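Local coordinates for protein S12 family peptidase (Streptomyces sp. 82F2, PDB 3WWX) that probably hydrolyses amide bonds with D-stereospecificity, as a secreted serine hydrolase of the beta-lactamase-like S12 peptidase family, at residues A[56-66]-A[163-174]. Sequence-based numbering, arbitrary orientation.
Sequences KTFTATVLLQL and FVLAGMVIEKVT
Lys56 lays its aliphatic chain over one face of the Phe163 ring, a CH-pi contact in which CD stands 3.7 Å from the ring centroid and 16° off the normal. The two residues begin a helix-helix packing in the beta-lactamase fold, between helices 55-68 and 160-174, whose local axes cross at 37° and approach to 10.0 Å. By sequence, Lys56 is the lysine of the family's Ser-x-x-Lys motif. A bend at chi4 (67°) ends its otherwise extended chain, and NZ hydrogen-bonds to Tyr158, Asn160 and the Ala237 carbonyl; Tyr158 and Asn160 match the Tyr-x-Asn motif. The ring of Phe163 backs the hydrocarbon stem, and the partners of NZ lie outside 56-66 and 163-174.

Thr59 splits its branches. Its side chain is a knob in the hole formed by Phe163, Ala166, Gly167 and Ile170, with CG2 doing the touching, 3.9 Å from Ala166 CB, whereas OG1 turns to the Ala236 carbonyl. Next, Val62 CG1 meets Ile170 CD1 at 3.8 Å, their side chains crossing at about a right angle. Leu63 presses from beside it, its CG 3.6 Å from Ile170 CG1, and sends CD1 to Ala166 and CD2 to Val169. Ile170 is thus the reciprocal knob, held among Thr59, Val62, Leu63 and Leu66.

Leu66 ends the walk: it meets Val173 tip to tip, while its CD2 lies 3.9 Å from Thr174 CG2. The other branch of Thr174 turns back on its own helix, where OG1 donates to Ile170 O at 2.8 Å from above the carbonyl plane and also takes a hydrogen bond from Arg176 N.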
loop_
_atom_site.group_PDB
_atom_site.type_symbol
_atom_site.label_atom_id
_atom_site.label_comp_id
_atom_site.label_asym_id
_atom_site.label_seq_id
_atom_site.Cartn_x
_atom_site.Cartn_y
_atom_site.Cartn_z
ATOM N N LYS A 56 2.195 1.742 2.334
ATOM C CA LYS A 56 2.974 0.990 3.305
ATOM C C LYS A 56 4.444 0.869 2.913
ATOM O O LYS A 56 5.305 0.849 3.780
ATOM C CB LYS A 56 2.391 -0.398 3.505
ATOM C CG LYS A 56 1.061 -0.401 4.223
ATOM C CD LYS A 56 0.628 -1.815 4.587
ATOM C CE LYS A 56 -0.661 -1.830 5.393
ATOM N NZ LYS A 56 -1.830 -1.378 4.621
ATOM N N THR A 57 4.746 0.735 1.624
ATOM C CA THR A 57 6.143 0.605 1.233
ATOM C C THR A 57 6.909 1.890 1.542
ATOM O O THR A 57 8.077 1.845 1.950
ATOM C CB THR A 57 6.272 0.266 -0.246
ATOM O OG1 THR A 57 5.409 -0.823 -0.568
ATOM C CG2 THR A 57 7.705 -0.107 -0.568
ATOM N N PHE A 58 6.256 3.038 1.356
ATOM C CA PHE A 58 6.872 4.319 1.697
ATOM C C PHE A 58 7.132 4.402 3.202
ATOM O O PHE A 58 8.212 4.778 3.649
ATOM C CB PHE A 58 5.998 5.485 1.241
ATOM C CG PHE A 58 5.915 5.634 -0.256
ATOM C CD1 PHE A 58 4.984 4.906 -0.986
ATOM C CD2 PHE A 58 6.746 6.501 -0.936
ATOM C CE1 PHE A 58 4.883 5.033 -2.368
ATOM C CE2 PHE A 58 6.652 6.620 -2.334
ATOM C CZ PHE A 58 5.720 5.901 -3.037
ATOM N N THR A 59 6.137 4.052 3.999
ATOM C CA THR A 59 6.280 4.057 5.443
ATOM C C THR A 59 7.426 3.166 5.919
ATOM O O THR A 59 8.259 3.591 6.750
ATOM C CB THR A 59 4.941 3.626 6.067
ATOM O OG1 THR A 59 3.940 4.552 5.636
ATOM C CG2 THR A 59 5.000 3.579 7.582
ATOM N N ALA A 60 7.498 1.944 5.386
ATOM C CA ALA A 60 8.583 1.020 5.747
ATOM C C ALA A 60 9.943 1.553 5.329
ATOM O O ALA A 60 10.918 1.407 6.066
ATOM C CB ALA A 60 8.351 -0.346 5.147
ATOM N N THR A 61 10.018 2.161 4.158
ATOM C CA THR A 61 11.290 2.706 3.670
ATOM C C THR A 61 11.823 3.762 4.632
ATOM O O THR A 61 13.002 3.772 4.953
ATOM C CB THR A 61 11.134 3.294 2.258
ATOM O OG1 THR A 61 10.778 2.248 1.347
ATOM C CG2 THR A 61 12.451 3.916 1.762
ATOM N N VAL A 62 10.958 4.629 5.115
ATOM C CA VAL A 62 11.394 5.662 6.060
ATOM C C VAL A 62 11.956 5.022 7.318
ATOM O O VAL A 62 13.019 5.419 7.801
ATOM C CB VAL A 62 10.248 6.613 6.410
ATOM C CG1 VAL A 62 10.625 7.516 7.580
ATOM C CG2 VAL A 62 9.868 7.428 5.199
ATOM N N LEU A 63 11.272 4.024 7.873
ATOM C CA LEU A 63 11.758 3.403 9.100
ATOM C C LEU A 63 13.072 2.691 8.873
ATOM O O LEU A 63 13.928 2.681 9.757
ATOM C CB LEU A 63 10.731 2.445 9.683
ATOM C CG LEU A 63 9.685 3.203 10.478
ATOM C CD1 LEU A 63 8.457 2.346 10.643
ATOM C CD2 LEU A 63 10.237 3.613 11.846
ATOM N N LEU A 64 13.248 2.088 7.704
ATOM C CA LEU A 64 14.533 1.459 7.402
ATOM C C LEU A 64 15.659 2.480 7.245
ATOM O O LEU A 64 16.790 2.209 7.664
ATOM C CB LEU A 64 14.385 0.546 6.175
ATOM C CG LEU A 64 13.663 -0.766 6.502
ATOM C CD1 LEU A 64 13.023 -1.369 5.256
ATOM C CD2 LEU A 64 14.636 -1.765 7.128
ATOM N N GLN A 65 15.370 3.638 6.676
ATOM C CA GLN A 65 16.356 4.711 6.663
ATOM C C GLN A 65 16.694 5.160 8.072
ATOM O O GLN A 65 17.870 5.357 8.393
ATOM C CB GLN A 65 15.881 5.898 5.843
ATOM C CG GLN A 65 15.789 5.646 4.343
ATOM C CD GLN A 65 15.607 6.925 3.576
ATOM O OE1 GLN A 65 15.295 7.971 4.147
ATOM N NE2 GLN A 65 15.823 6.868 2.263
ATOM N N LEU A 66 15.688 5.337 8.918
ATOM C CA LEU A 66 15.956 5.793 10.281
ATOM C C LEU A 66 16.820 4.786 11.031
ATOM O O LEU A 66 17.701 5.174 11.802
ATOM C CB LEU A 66 14.647 6.073 11.034
ATOM C CG LEU A 66 13.815 7.234 10.490
ATOM C CD1 LEU A 66 12.434 7.209 11.126
ATOM C CD2 LEU A 66 14.517 8.580 10.737
ATOM N N PHE A 163 0.566 -0.408 10.366
ATOM C CA PHE A 163 1.220 0.712 9.692
ATOM C C PHE A 163 0.787 2.068 10.206
ATOM O O PHE A 163 1.559 3.014 10.113
ATOM C CB PHE A 163 1.140 0.571 8.179
ATOM C CG PHE A 163 2.209 -0.353 7.648
ATOM C CD1 PHE A 163 2.120 -1.726 7.857
ATOM C CD2 PHE A 163 3.313 0.140 6.986
ATOM C CE1 PHE A 163 3.113 -2.581 7.438
ATOM C CE2 PHE A 163 4.311 -0.726 6.550
ATOM C CZ PHE A 163 4.208 -2.086 6.772
ATOM N N VAL A 164 -0.393 2.177 10.807
ATOM C CA VAL A 164 -0.698 3.373 11.584
ATOM C C VAL A 164 0.277 3.505 12.771
ATOM O O VAL A 164 0.823 4.588 13.011
ATOM C CB VAL A 164 -2.168 3.384 12.026
ATOM C CG1 VAL A 164 -2.461 4.581 12.913
ATOM C CG2 VAL A 164 -3.063 3.401 10.795
ATOM N N LEU A 165 0.506 2.421 13.498
ATOM C CA LEU A 165 1.519 2.403 14.558
ATOM C C LEU A 165 2.901 2.746 13.997
ATOM O O LEU A 165 3.632 3.540 14.588
ATOM C CB LEU A 165 1.531 1.034 15.232
ATOM C CG LEU A 165 0.294 0.779 16.094
ATOM C CD1 LEU A 165 0.156 -0.666 16.418
ATOM C CD2 LEU A 165 0.339 1.640 17.367
ATOM N N ALA A 166 3.267 2.176 12.849
ATOM C CA ALA A 166 4.578 2.460 12.272
ATOM C C ALA A 166 4.734 3.962 11.996
ATOM O O ALA A 166 5.804 4.543 12.229
ATOM C CB ALA A 166 4.773 1.653 11.017
ATOM N N GLY A 167 3.687 4.610 11.496
ATOM C CA GLY A 167 3.698 6.042 11.303
ATOM C C GLY A 167 3.910 6.786 12.611
ATOM O O GLY A 167 4.624 7.786 12.662
ATOM N N MET A 168 3.263 6.321 13.667
ATOM C CA MET A 168 3.424 6.951 14.973
ATOM C C MET A 168 4.873 6.814 15.463
ATOM O O MET A 168 5.404 7.746 16.096
ATOM C CB MET A 168 2.437 6.346 15.973
ATOM C CG MET A 168 1.016 6.728 15.660
ATOM S SD MET A 168 -0.219 5.759 16.560
ATOM C CE MET A 168 0.072 6.320 18.205
ATOM N N VAL A 169 5.516 5.696 15.157
ATOM C CA VAL A 169 6.923 5.494 15.548
ATOM C C VAL A 169 7.787 6.499 14.799
ATOM O O VAL A 169 8.692 7.107 15.375
ATOM C CB VAL A 169 7.392 4.061 15.283
ATOM C CG1 VAL A 169 8.896 3.918 15.514
ATOM C CG2 VAL A 169 6.620 3.077 16.138
ATOM N N ILE A 170 7.515 6.689 13.509
ATOM C CA ILE A 170 8.269 7.651 12.700
ATOM C C ILE A 170 8.155 9.033 13.332
ATOM O O ILE A 170 9.157 9.745 13.462
ATOM C CB ILE A 170 7.789 7.701 11.236
ATOM C CG1 ILE A 170 8.137 6.405 10.506
ATOM C CG2 ILE A 170 8.420 8.891 10.500
ATOM C CD1 ILE A 170 7.425 6.262 9.123
ATOM N N GLU A 171 6.950 9.406 13.734
ATOM C CA GLU A 171 6.737 10.706 14.338
ATOM C C GLU A 171 7.544 10.831 15.645
ATOM O O GLU A 171 8.094 11.899 15.918
ATOM C CB GLU A 171 5.249 10.999 14.571
ATOM C CG GLU A 171 5.048 12.408 15.125
ATOM C CD GLU A 171 3.623 12.913 15.126
ATOM O OE1 GLU A 171 3.331 13.773 15.983
ATOM O OE2 GLU A 171 2.809 12.505 14.278
ATOM N N LYS A 172 7.617 9.765 16.437
ATOM C CA LYS A 172 8.350 9.817 17.715
ATOM C C LYS A 172 9.845 9.954 17.452
ATOM O O LYS A 172 10.527 10.752 18.099
ATOM C CB LYS A 172 8.078 8.571 18.544
ATOM C CG LYS A 172 8.673 8.586 19.954
ATOM C CD LYS A 172 8.134 9.729 20.823
ATOM C CE LYS A 172 6.605 9.756 20.945
ATOM N NZ LYS A 172 6.048 8.715 21.865
ATOM N N VAL A 173 10.365 9.190 16.495
ATOM C CA VAL A 173 11.790 9.252 16.161
ATOM C C VAL A 173 12.191 10.617 15.606
ATOM O O VAL A 173 13.238 11.163 15.989
ATOM C CB VAL A 173 12.198 8.138 15.158
ATOM C CG1 VAL A 173 13.648 8.293 14.708
ATOM C CG2 VAL A 173 11.981 6.762 15.758
ATOM N N THR A 174 11.384 11.170 14.703
ATOM C CA THR A 174 11.750 12.368 13.957
ATOM C C THR A 174 11.257 13.673 14.587
ATOM O O THR A 174 11.769 14.743 14.246
ATOM C CB THR A 174 11.202 12.333 12.509
ATOM O OG1 THR A 174 9.765 12.343 12.539
ATOM C CG2 THR A 174 11.716 11.124 11.754
#